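Local coordinates for protein ketosynthase (Streptomyces sp. MSC090213JE08, PDB 6KXD) that probably catalyses condensation of acyl and malonyl groups carried on acyl carrier protein, as the ketosynthase of the ishigamide ketosynthase/chain length factor pair, at residues D198-K203 / T231-G236; T111-S116 / H336-A341; P41-D46 / A55-D60; G16-I21 / A82-R87; E48-N53 / A204-K209. One frame throughout, in Å; residues are numbered along the deposited sequence.

How the interactions relate
Interactions 1, 2 and 4 are buried and lie nearest the middle of the chain; interactions 3 and 5 lie further out and are only partly buried. Strands 10-19 and 234-242, neighbours in the main sheet, carry interactions 4 and 1. Helix 202-210 serves both 1 and 5, and its residues A204 and F208 also touch interaction 2. Chemistry follows place. Interaction 4 is glycine, alanine and isoleucine packing, whereas interactions 1 and 3 are built round the carboxylates of E233 and E57, joined through R44. Interaction 2 meets D198 of interaction 1 at two converging loops. Interaction 5 combines two phenylalanines with a lysine close to the neighbouring subunit.

Interaction 1: residues D198-K203 / T231-G236; sequences DAVCRK and TGEGAG
V200 N donates to E233 OE1 over 2.7 Å, and the N-H...O angle of 166° makes this a nearly straight bond. It uses the anti lone pair of OE1, on the side away from OE2. The glutamate gets there with CG set between its own backbone N and carbonyl carbon (chi1 60°), the rest of the chain running out extended. Its carboxylate is gripped from outside as well: OE1 forms a salt bridge with R44 NH1, while OE2 is hydrogen-bonded to Y81 OH and V58 N. Next to this, D198 and G234 form an antiparallel hydrogen-bonded pair that joins the end of strand 191-198 to the start of strand 234-242. In it D198 N reaches G234 O at 3.0 Å, and G234 N returns to D198 O at 2.9 Å. The D198 carboxylate turns off the pair, OD2 accepting from T112 N. Further along, a water accepts from C201 N at 3.0 Å and is also hydrogen-bonded to T231 OG1, spanning the segments where they diverge. Packing is supplied mainly by V200, whose side chain crosses that of E233 at about a right angle. Its CG2 lies 3.4 Å from G232 O and 3.6 Å from E233 CG. Cut back to alanine, E233 would probably leave V200 N, V58 N and Y81 without the carboxylate they share, R44 NH1 without its charged mate, and one side of the valine uncovered. A buried carboxylate with two bonds to backbone amides, one to a hydroxyl and an arginine beside it is consistent with an ionised glutamate tying strand, loop and helix together.

Interaction 2: residues T111-S116 / H336-A341; sequences TTDGES and HSMGAA
M338 leans on T112 from its first side-chain atom: CB sits 3.7 Å from T112 CB and 3.6 Å from T112 OG1. CG, placed beside the backbone N (chi1 -58°), passes D113 OD2 at 4.0 Å, the two side chains crossing at a slant. A bend at chi2 (-48°) then swings SD back over its own segment, where it stands 3.8 Å above the H336 ring plane, over the ring centre. CE ends against F208 and A204 of helix 202-210. Beside this chain the backbones come close, with T111 CA 3.8 Å from G339 CA. A CB on G339 would run into T111 CA and T112 N, so glycine is needed for the approach. T112 OG1 is near G339 N, but the angle is poor; that N-H goes instead to D198 OD2, which also takes D113 N and thereby pins both loops to one carboxylate. The loop 111-116 is braced internally by an ST motif, T111 OG1 accepting from G114 N at 3.0 Å, and by S116 OG donating to D113 O at 2.7 Å. D113 OD1 is held by a salt bridge to K203. Loop 111-116 also packs beside the loop of C170, through T112 on A169. H336, which touches C170 and K331, is probably the active-site histidine of the GHSxGA-type motif of thiolase-fold ketosynthases.

Interaction 3: residues P41-D46 / A55-D60; sequences PITRFD and ACEVPD
The R44 guanidinium and the E57 carboxylate lie with their planes 33° apart, E57 OE2 over one face of the arginine group and offset toward its rim. At the guanidinium edge, near its plane, comes V58 O. E57 OE1 is 3.8 Å from R44 NH2, a long salt bridge in which the oxygen stands well out of plane, so that charge alone is at work. The stronger partner of the arginine is E233, met through NH1. The E57 carboxylate is bonded chiefly to two backbone amides and a hydroxyl. OE2 accepts from T43 N at 2.8 Å and from R44 N at 3.0 Å, both on the syn side but from opposite faces of the carboxylate plane. OE1 takes the hydroxyl of T43 on its syn lone pair, OG1 to OE1 being 2.6 Å; chi1 of 61° puts OG1 between the backbone N and carbonyl carbon and brings it to the syn side of OE1. This is a carboxylate clasping two successive amides of a loop, just beyond the little antiparallel pair formed by strands 40-41 and 54-55, and it ties together the chains leaving the two strands. A glutamine in place of E57 would probably lose the charge facing R44 and set an NH2 against at least one of the donors of T43 and R44. Behind the polar cluster the packing is apolar and tight. I42 CG1 presses on A55 CB at 3.4 Å, shorter than usual for carbons, while I42 CG2 lies above one face of the F45 ring, offset toward its rim, and touches E57 OE2 at 3.5 Å.

Interaction 4: residues G16-I21 / A82-R87; sequences GVISSI and AVAAAR
G16 and A85 make the tight end of this contact. The CA-H of G16 points almost straight at A85 O, CA to O being 3.2 Å with 173° at the hydrogen, a CA-H...O contact. The alpha carbons of the two residues are only 4.2 Å apart. A side chain on G16 would be driven into A85 O, so the strand can come this close only because the residue is glycine. From the helix side A85 CB fills the approach, lying 3.6 Å from G16 O. Moving along the strand the contact slackens without reaching solvent, since all five touching residues are buried. I18 CD1 meets A84 CB at 3.8 Å, and I18 CG1 is 4.3 Å from A85 CB. With chi1 at -60° CG1 sits beside the backbone N, and the branch ending in CD1 reaches the small methyl of A84. Y81, M88 and V58 also touch the isoleucine. V17 points off to the other side of the strand, against Y28 of helix 24-34. On the helix, V83 and A86 point away from the strand and pack against helix 147-156. The short axes approach to 6.2 Å with their directions 142° apart, which such small residues permit. Helix 77-93 thus covers one face of this sheet layer while helix 24-34 meets the strand's other face at V17, consistent with the five-layered alpha-beta-alpha-beta-alpha thiolase fold.

Interaction 5: residues E48-N53 / A204-K209; sequences EGFGQN and AFALFK
The rings of F50 and F205 meet obliquely, centroids 4.9 Å apart and planes at 59°, an angle that makes the pair neither a stack nor an edge-to-face contact. F205 CD2 lies over the centre of one F50 face, and the closest carbons, F50 CD1 and F205 CD2, are 3.6 Å apart. The edge of F50 is turned to the helix: A206 CB sits in the ring plane, 3.6 Å from F50 CE1. F205, its CG anti to the backbone N (chi1 -162°), lies across F50 so that its own edge faces the loop, where F205 CE2 comes to 3.7 Å from Q52 O. This buried carbonyl has no hydrogen-bonding partner in the model, and a ring edge is all that the helix offers it. K209 brings the polar end of the contact. A bend at chi2 (63°) lifts its chain along the edge of the F50 ring and sets NZ between two acceptors. NZ donates to F50 O at 3.1 Å, nearly along the C=O axis, and to Q52 OE1 at 3.1 Å, in the plane of that amide. Both bonds tie the tip of the lysine to the turn that carries the phenylalanine, so ring packing and ammonium group hold the same few residues. Around them, F205 also leans on I42, whose backbone pairs with N53 next to the hairpin of strands 40-41 and 54-55. Across the subunit boundary P141 of the neighbouring chain packs on F50 and A206, and F142 of that chain forms a cation-pi pair with K209, so loop and helix together face that subunit.

Interaction 1: residues D198-K203 / T231-G236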
# COMPACT_ATOMS: atom_id res chain seq x y z
N ASP A 198 -9.95 -4.51 5.78
CA ASP A 198 -10.49 -3.23 6.05
C ASP A 198 -11.63 -3.37 7.05
O ASP A 198 -12.10 -4.47 7.29
CB ASP A 198 -11.05 -2.58 4.79
CG ASP A 198 -10.42 -1.22 4.60
OD1 ASP A 198 -10.53 -0.37 5.54
OD2 ASP A 198 -9.78 -1.09 3.56
N ALA A 199 -12.03 -2.25 7.63
CA ALA A 199 -13.07 -2.23 8.61
C ALA A 199 -14.07 -1.15 8.22
O ALA A 199 -13.68 -0.05 7.86
CB ALA A 199 -12.51 -1.97 9.97
N VAL A 200 -15.35 -1.47 8.40
CA VAL A 200 -16.41 -0.51 8.16
C VAL A 200 -16.16 0.75 8.99
O VAL A 200 -15.77 0.72 10.17
CB VAL A 200 -17.80 -1.14 8.39
CG1 VAL A 200 -18.88 -0.10 8.63
CG2 VAL A 200 -18.15 -2.06 7.24
N CYS A 201 -16.33 1.90 8.35
CA CYS A 201 -16.12 3.13 9.03
C CYS A 201 -17.04 4.21 8.44
O CYS A 201 -17.53 4.08 7.33
CB CYS A 201 -14.68 3.61 8.97
SG CYS A 201 -14.08 3.78 7.26
N ARG A 202 -17.18 5.26 9.22
CA ARG A 202 -17.98 6.39 8.84
C ARG A 202 -17.37 7.07 7.60
O ARG A 202 -18.09 7.45 6.69
CB ARG A 202 -18.09 7.32 10.03
CG ARG A 202 -18.77 8.64 9.75
CD ARG A 202 -18.62 9.49 10.99
NE ARG A 202 -19.40 10.70 10.88
CZ ARG A 202 -20.50 10.96 11.58
NH1 ARG A 202 -21.10 10.01 12.27
NH2 ARG A 202 -20.95 12.20 11.62
N LYS A 203 -16.03 7.17 7.55
CA LYS A 203 -15.37 7.81 6.41
C LYS A 203 -15.88 7.20 5.10
O LYS A 203 -16.30 7.94 4.18
CB LYS A 203 -13.84 7.74 6.54
CG LYS A 203 -13.06 8.23 5.31
CD LYS A 203 -11.72 7.52 5.16
CE LYS A 203 -10.98 7.83 3.87
NZ LYS A 203 -9.69 7.10 3.82
N THR A 231 -20.94 -0.67 1.63
CA THR A 231 -19.60 -0.71 2.24
C THR A 231 -19.50 -1.99 3.07
O THR A 231 -20.49 -2.46 3.66
CB THR A 231 -19.32 0.53 3.07
OG1 THR A 231 -20.15 0.53 4.22
CG2 THR A 231 -19.52 1.83 2.33
N GLY A 232 -18.32 -2.59 3.03
CA GLY A 232 -18.02 -3.85 3.60
C GLY A 232 -16.69 -3.80 4.32
O GLY A 232 -16.13 -2.74 4.55
N GLU A 233 -16.28 -4.98 4.79
CA GLU A 233 -15.12 -5.10 5.56
C GLU A 233 -14.73 -6.56 5.66
O GLU A 233 -15.38 -7.45 5.14
CB GLU A 233 -15.34 -4.50 6.94
CG GLU A 233 -16.47 -5.19 7.74
CD GLU A 233 -16.49 -4.84 9.20
OE1 GLU A 233 -15.97 -3.77 9.58
OE2 GLU A 233 -17.02 -5.66 9.97
N GLY A 234 -13.62 -6.79 6.35
CA GLY A 234 -13.14 -8.12 6.54
C GLY A 234 -11.68 -8.24 6.17
O GLY A 234 -11.00 -7.28 6.02
N ALA A 235 -11.21 -9.48 6.09
CA ALA A 235 -9.85 -9.73 5.71
C ALA A 235 -9.80 -11.05 4.98
O ALA A 235 -10.49 -12.03 5.32
CB ALA A 235 -8.99 -9.73 6.95
N GLY A 236 -8.97 -11.08 3.93
CA GLY A 236 -8.56 -12.29 3.35
C GLY A 236 -7.07 -12.36 3.33
O GLY A 236 -6.43 -11.39 2.91
O HOH W 1 -18.00 1.86 5.81

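Interaction 2: residues T111-S116 / H336-A341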
# COMPACT_ATOMS: atom_id res chain seq x y z
N THR A 111 -5.02 -2.44 1.94
CA THR A 111 -6.08 -1.75 2.63
C THR A 111 -6.51 -0.50 1.87
O THR A 111 -5.71 0.10 1.15
CB THR A 111 -5.68 -1.34 4.05
OG1 THR A 111 -6.92 -1.14 4.73
CG2 THR A 111 -4.87 -0.08 4.15
N THR A 112 -7.78 -0.12 2.07
CA THR A 112 -8.25 1.17 1.53
C THR A 112 -8.17 2.23 2.62
O THR A 112 -7.63 3.28 2.43
CB THR A 112 -9.68 1.03 0.98
OG1 THR A 112 -9.66 0.07 -0.09
CG2 THR A 112 -10.26 2.36 0.55
N ASP A 113 -8.81 1.90 3.77
CA ASP A 113 -9.14 2.84 4.82
C ASP A 113 -8.38 2.53 6.11
O ASP A 113 -8.19 3.42 6.92
CB ASP A 113 -10.64 2.84 5.11
CG ASP A 113 -11.42 3.39 3.94
OD1 ASP A 113 -11.03 4.48 3.46
OD2 ASP A 113 -12.34 2.69 3.48
N GLY A 114 -7.81 1.33 6.21
CA GLY A 114 -7.07 1.04 7.43
C GLY A 114 -7.95 1.27 8.65
O GLY A 114 -9.14 0.91 8.62
N GLU A 115 -7.38 1.93 9.67
CA GLU A 115 -8.12 2.18 10.93
C GLU A 115 -8.78 3.56 10.86
O GLU A 115 -8.66 4.37 11.77
CB GLU A 115 -7.17 2.08 12.11
CG GLU A 115 -6.47 0.74 12.17
CD GLU A 115 -7.27 -0.55 12.23
OE1 GLU A 115 -6.60 -1.61 12.46
OE2 GLU A 115 -8.54 -0.54 12.03
N SER A 116 -9.45 3.84 9.74
CA SER A 116 -10.07 5.13 9.62
C SER A 116 -11.18 5.32 10.68
O SER A 116 -11.48 6.43 11.05
CB SER A 116 -10.55 5.36 8.21
OG SER A 116 -9.42 5.77 7.39
N HIS A 336 -18.86 -4.16 -0.80
CA HIS A 336 -17.55 -3.70 -1.21
C HIS A 336 -16.66 -3.66 0.03
O HIS A 336 -16.75 -2.70 0.80
CB HIS A 336 -17.65 -2.35 -1.91
CG HIS A 336 -16.37 -1.94 -2.55
ND1 HIS A 336 -15.16 -2.57 -2.25
CD2 HIS A 336 -16.10 -1.00 -3.48
CE1 HIS A 336 -14.19 -2.01 -2.96
NE2 HIS A 336 -14.74 -1.04 -3.72
N SER A 337 -15.83 -4.68 0.21
CA SER A 337 -15.03 -4.83 1.43
C SER A 337 -13.67 -4.12 1.29
O SER A 337 -12.71 -4.45 1.98
CB SER A 337 -14.87 -6.27 1.80
OG SER A 337 -14.24 -7.03 0.79
N MET A 338 -13.63 -3.13 0.40
CA MET A 338 -12.54 -2.17 0.30
C MET A 338 -11.22 -2.94 0.11
O MET A 338 -11.07 -3.76 -0.83
CB MET A 338 -12.58 -1.26 1.53
CG MET A 338 -13.90 -0.51 1.71
SD MET A 338 -14.44 0.31 0.15
CE MET A 338 -16.08 0.81 0.68
N GLY A 339 -10.25 -2.73 1.00
CA GLY A 339 -8.95 -3.33 0.80
C GLY A 339 -9.01 -4.84 0.83
O GLY A 339 -8.18 -5.52 0.21
N ALA A 340 -10.05 -5.37 1.47
CA ALA A 340 -10.19 -6.82 1.51
C ALA A 340 -10.80 -7.37 0.22
O ALA A 340 -10.80 -8.59 -0.00
CB ALA A 340 -11.03 -7.20 2.69
N ALA A 341 -11.36 -6.49 -0.61
CA ALA A 341 -12.27 -6.95 -1.63
C ALA A 341 -11.57 -7.92 -2.57
O ALA A 341 -12.05 -9.02 -2.73
CB ALA A 341 -12.92 -5.82 -2.36

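Interaction 3: residues P41-D46 / A55-D60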
# COMPACT_ATOMS: atom_id res chain seq x y z
N PRO A 41 -27.66 -4.35 9.38
CA PRO A 41 -27.53 -3.00 9.91
C PRO A 41 -26.08 -2.74 10.35
O PRO A 41 -25.37 -3.64 10.84
CB PRO A 41 -28.48 -2.94 11.11
CG PRO A 41 -29.45 -4.08 10.86
CD PRO A 41 -28.68 -5.14 10.10
N ILE A 42 -25.69 -1.49 10.19
CA ILE A 42 -24.42 -0.98 10.70
C ILE A 42 -24.50 -0.89 12.22
O ILE A 42 -25.44 -0.30 12.75
CB ILE A 42 -24.12 0.40 10.10
CG1 ILE A 42 -23.88 0.36 8.59
CG2 ILE A 42 -22.95 1.04 10.83
CD1 ILE A 42 -23.84 1.76 7.97
N THR A 43 -23.48 -1.43 12.91
CA THR A 43 -23.30 -1.30 14.37
C THR A 43 -22.05 -0.47 14.70
O THR A 43 -21.92 0.05 15.82
CB THR A 43 -23.22 -2.70 15.00
OG1 THR A 43 -22.09 -3.36 14.45
CG2 THR A 43 -24.44 -3.56 14.73
N ARG A 44 -21.12 -0.33 13.76
CA ARG A 44 -19.77 0.11 14.11
C ARG A 44 -19.76 1.60 14.48
O ARG A 44 -18.96 2.05 15.30
CB ARG A 44 -18.76 -0.16 13.00
CG ARG A 44 -17.32 -0.07 13.48
CD ARG A 44 -16.89 -1.20 14.41
NE ARG A 44 -17.47 -2.49 14.01
CZ ARG A 44 -17.20 -3.12 12.88
NH1 ARG A 44 -16.26 -2.64 12.08
NH2 ARG A 44 -17.86 -4.21 12.55
N PHE A 45 -20.69 2.36 13.89
CA PHE A 45 -20.77 3.76 14.15
C PHE A 45 -22.22 4.21 13.97
O PHE A 45 -23.03 3.48 13.42
CB PHE A 45 -19.83 4.54 13.22
CG PHE A 45 -20.20 4.42 11.77
CD1 PHE A 45 -21.07 5.33 11.20
CD2 PHE A 45 -19.71 3.37 10.99
CE1 PHE A 45 -21.44 5.20 9.87
CE2 PHE A 45 -20.09 3.25 9.67
CZ PHE A 45 -20.97 4.15 9.11
N ASP A 46 -22.46 5.44 14.41
CA ASP A 46 -23.75 6.12 14.44
C ASP A 46 -24.15 6.46 13.00
O ASP A 46 -23.44 7.21 12.33
CB ASP A 46 -23.58 7.33 15.37
CG ASP A 46 -24.80 8.19 15.64
OD1 ASP A 46 -25.90 7.80 15.20
OD2 ASP A 46 -24.63 9.24 16.30
N ALA A 55 -24.84 -1.98 5.76
CA ALA A 55 -23.48 -2.22 5.28
C ALA A 55 -23.29 -3.72 5.41
O ALA A 55 -24.19 -4.40 5.88
CB ALA A 55 -22.49 -1.45 6.10
N CYS A 56 -22.13 -4.22 5.00
CA CYS A 56 -21.86 -5.62 5.06
C CYS A 56 -20.78 -5.87 6.10
O CYS A 56 -19.64 -6.21 5.75
CB CYS A 56 -21.43 -6.19 3.72
SG CYS A 56 -22.75 -6.15 2.48
N GLU A 57 -21.16 -5.68 7.36
CA GLU A 57 -20.27 -5.88 8.47
C GLU A 57 -20.02 -7.36 8.69
O GLU A 57 -20.80 -8.24 8.27
CB GLU A 57 -20.80 -5.28 9.76
CG GLU A 57 -20.64 -3.80 9.86
CD GLU A 57 -21.22 -3.24 11.14
OE1 GLU A 57 -21.64 -4.07 11.99
OE2 GLU A 57 -21.23 -2.01 11.30
N VAL A 58 -18.89 -7.63 9.35
CA VAL A 58 -18.64 -8.91 9.92
C VAL A 58 -19.46 -8.94 11.21
O VAL A 58 -19.33 -8.07 12.08
CB VAL A 58 -17.14 -9.19 10.17
CG1 VAL A 58 -16.92 -10.42 11.03
CG2 VAL A 58 -16.39 -9.35 8.85
N PRO A 59 -20.39 -9.89 11.33
CA PRO A 59 -21.41 -9.82 12.38
C PRO A 59 -20.90 -10.12 13.81
O PRO A 59 -21.22 -9.35 14.74
CB PRO A 59 -22.43 -10.86 11.88
CG PRO A 59 -21.61 -11.88 11.17
CD PRO A 59 -20.54 -11.07 10.46
N ASP A 60 -20.11 -11.18 13.96
CA ASP A 60 -19.87 -11.76 15.28
C ASP A 60 -18.40 -12.15 15.44
O ASP A 60 -18.07 -13.28 15.81
CB ASP A 60 -20.81 -12.95 15.53
CG ASP A 60 -22.22 -12.55 15.95
OD1 ASP A 60 -22.36 -11.58 16.74
OD2 ASP A 60 -23.18 -13.19 15.48

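Interaction 4: residues G16-I21 / A82-R87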
# COMPACT_ATOMS: atom_id res chain seq x y z
N GLY A 16 -7.18 -17.69 4.79
CA GLY A 16 -7.79 -17.20 5.97
C GLY A 16 -8.82 -16.16 5.59
O GLY A 16 -8.51 -15.27 4.81
N VAL A 17 -10.01 -16.25 6.19
CA VAL A 17 -11.17 -15.43 5.80
C VAL A 17 -11.94 -14.99 7.05
O VAL A 17 -12.39 -15.84 7.84
CB VAL A 17 -12.12 -16.19 4.86
CG1 VAL A 17 -13.33 -15.31 4.51
CG2 VAL A 17 -11.44 -16.72 3.62
N ILE A 18 -12.14 -13.68 7.15
CA ILE A 18 -13.05 -12.98 8.01
C ILE A 18 -13.95 -12.17 7.09
O ILE A 18 -13.49 -11.20 6.53
CB ILE A 18 -12.34 -12.00 8.96
CG1 ILE A 18 -11.32 -12.67 9.89
CG2 ILE A 18 -13.37 -11.21 9.73
CD1 ILE A 18 -11.95 -13.30 11.10
N SER A 19 -15.22 -12.54 6.96
CA SER A 19 -16.05 -11.87 5.96
C SER A 19 -17.48 -11.77 6.48
O SER A 19 -17.87 -12.48 7.42
CB SER A 19 -16.00 -12.60 4.63
OG SER A 19 -17.02 -13.58 4.55
N SER A 20 -18.24 -10.93 5.78
CA SER A 20 -19.62 -10.66 6.06
C SER A 20 -20.49 -11.88 5.75
O SER A 20 -21.62 -11.87 6.19
CB SER A 20 -20.09 -9.43 5.30
OG SER A 20 -20.03 -9.67 3.91
N ILE A 21 -19.97 -12.89 5.02
CA ILE A 21 -20.72 -14.09 4.65
C ILE A 21 -20.07 -15.36 5.23
O ILE A 21 -20.39 -16.49 4.76
CB ILE A 21 -20.90 -14.23 3.13
CG1 ILE A 21 -19.61 -14.58 2.38
CG2 ILE A 21 -21.55 -12.97 2.59
CD1 ILE A 21 -19.80 -14.91 0.93
N ALA A 82 -7.03 -8.62 10.02
CA ALA A 82 -5.90 -9.04 9.24
C ALA A 82 -5.19 -10.19 9.97
O ALA A 82 -4.87 -11.25 9.38
CB ALA A 82 -4.96 -7.88 9.07
N VAL A 83 -5.00 -9.95 11.27
CA VAL A 83 -4.25 -10.89 12.13
C VAL A 83 -5.06 -12.20 12.24
O VAL A 83 -4.49 -13.29 12.08
CB VAL A 83 -3.97 -10.27 13.51
CG1 VAL A 83 -3.33 -11.28 14.46
CG2 VAL A 83 -3.06 -9.06 13.44
N ALA A 84 -6.37 -12.09 12.48
CA ALA A 84 -7.23 -13.28 12.55
C ALA A 84 -7.16 -14.09 11.25
O ALA A 84 -6.95 -15.29 11.29
CB ALA A 84 -8.63 -12.88 12.95
N ALA A 85 -7.34 -13.45 10.07
CA ALA A 85 -7.28 -14.14 8.85
C ALA A 85 -5.89 -14.75 8.62
O ALA A 85 -5.78 -15.82 8.01
CB ALA A 85 -7.66 -13.22 7.70
N ALA A 86 -4.84 -14.04 9.04
CA ALA A 86 -3.50 -14.54 8.88
C ALA A 86 -3.34 -15.84 9.70
O ALA A 86 -2.81 -16.81 9.16
CB ALA A 86 -2.50 -13.52 9.33
N ARG A 87 -3.77 -15.79 10.96
CA ARG A 87 -3.77 -16.99 11.85
C ARG A 87 -4.47 -18.13 11.10
O ARG A 87 -3.89 -19.15 10.84
CB ARG A 87 -4.38 -16.64 13.21
CG ARG A 87 -4.67 -17.82 14.12
CD ARG A 87 -3.40 -18.40 14.70
NE ARG A 87 -2.77 -17.49 15.66
CZ ARG A 87 -1.53 -17.67 16.09
NH1 ARG A 87 -0.85 -18.73 15.70
NH2 ARG A 87 -0.95 -16.76 16.86

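Interaction 5: residues E48-N53 / A204-K209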
# COMPACT_ATOMS: atom_id res chain seq x y z
N GLU A 48 -27.15 7.82 12.22
CA GLU A 48 -28.04 8.97 12.29
C GLU A 48 -27.65 9.98 11.22
O GLU A 48 -26.56 10.56 11.26
CB GLU A 48 -27.94 9.65 13.67
CG GLU A 48 -28.64 11.01 13.77
CD GLU A 48 -28.24 11.89 14.96
OE1 GLU A 48 -28.54 13.11 14.93
OE2 GLU A 48 -27.63 11.37 15.92
N GLY A 49 -28.57 10.26 10.30
CA GLY A 49 -28.45 11.44 9.47
C GLY A 49 -28.08 11.06 8.05
O GLY A 49 -28.14 11.90 7.18
N PHE A 50 -27.67 9.81 7.84
CA PHE A 50 -27.25 9.31 6.53
C PHE A 50 -28.47 8.91 5.71
O PHE A 50 -28.32 8.63 4.50
CB PHE A 50 -26.32 8.09 6.68
CG PHE A 50 -24.91 8.44 7.05
CD1 PHE A 50 -24.00 8.78 6.07
CD2 PHE A 50 -24.47 8.42 8.37
CE1 PHE A 50 -22.69 9.10 6.40
CE2 PHE A 50 -23.16 8.74 8.69
CZ PHE A 50 -22.28 9.12 7.71
N GLY A 51 -29.63 8.82 6.37
CA GLY A 51 -30.89 8.39 5.77
C GLY A 51 -30.86 6.92 5.42
O GLY A 51 -31.67 6.44 4.68
N GLN A 52 -29.87 6.20 5.96
CA GLN A 52 -29.50 4.89 5.45
C GLN A 52 -28.55 4.23 6.46
O GLN A 52 -27.86 4.95 7.15
CB GLN A 52 -28.76 5.09 4.14
CG GLN A 52 -28.98 3.99 3.14
CD GLN A 52 -28.17 4.34 1.91
OE1 GLN A 52 -28.20 5.48 1.42
NE2 GLN A 52 -27.42 3.36 1.43
N ASN A 53 -28.64 2.91 6.64
CA ASN A 53 -27.87 2.31 7.77
C ASN A 53 -27.54 0.83 7.54
O ASN A 53 -27.32 0.09 8.51
CB ASN A 53 -28.59 2.51 9.11
CG ASN A 53 -29.60 1.42 9.36
OD1 ASN A 53 -30.21 0.93 8.43
ND2 ASN A 53 -29.68 0.96 10.60
N ALA A 204 -15.81 5.87 4.96
CA ALA A 204 -16.13 5.17 3.71
C ALA A 204 -17.63 5.29 3.39
O ALA A 204 -18.03 5.46 2.26
CB ALA A 204 -15.74 3.72 3.76
N PHE A 205 -18.46 5.13 4.43
CA PHE A 205 -19.91 5.23 4.29
C PHE A 205 -20.28 6.60 3.74
O PHE A 205 -21.00 6.71 2.73
CB PHE A 205 -20.54 4.99 5.66
CG PHE A 205 -21.99 4.63 5.58
CD1 PHE A 205 -22.41 3.55 4.82
CD2 PHE A 205 -22.94 5.39 6.23
CE1 PHE A 205 -23.75 3.21 4.75
CE2 PHE A 205 -24.27 5.05 6.14
CZ PHE A 205 -24.67 3.95 5.42
N ALA A 206 -19.77 7.64 4.40
CA ALA A 206 -20.03 9.03 4.03
C ALA A 206 -19.45 9.36 2.66
O ALA A 206 -20.09 10.07 1.87
CB ALA A 206 -19.48 9.94 5.07
N LEU A 207 -18.26 8.83 2.35
CA LEU A 207 -17.68 9.02 1.02
C LEU A 207 -18.62 8.49 -0.05
O LEU A 207 -19.06 9.26 -0.91
CB LEU A 207 -16.30 8.35 1.00
CG LEU A 207 -15.67 8.00 -0.34
CD1 LEU A 207 -16.13 8.87 -1.47
CD2 LEU A 207 -14.14 8.06 -0.19
N PHE A 208 -19.00 7.22 0.04
CA PHE A 208 -19.81 6.60 -1.01
C PHE A 208 -21.22 7.19 -1.02
O PHE A 208 -21.78 7.44 -2.08
CB PHE A 208 -19.74 5.08 -0.91
CG PHE A 208 -18.42 4.60 -1.43
CD1 PHE A 208 -18.21 4.49 -2.80
CD2 PHE A 208 -17.35 4.38 -0.57
CE1 PHE A 208 -16.98 4.07 -3.29
CE2 PHE A 208 -16.12 3.96 -1.07
CZ PHE A 208 -15.94 3.82 -2.42
N LYS A 209 -21.74 7.49 0.16
CA LYS A 209 -23.03 8.18 0.25
C LYS A 209 -22.96 9.45 -0.59
O LYS A 209 -23.77 9.67 -1.48
CB LYS A 209 -23.37 8.54 1.69
CG LYS A 209 -24.68 9.28 1.88
CD LYS A 209 -25.90 8.49 1.48
CE LYS A 209 -27.12 9.38 1.45
NZ LYS A 209 -28.37 8.59 1.43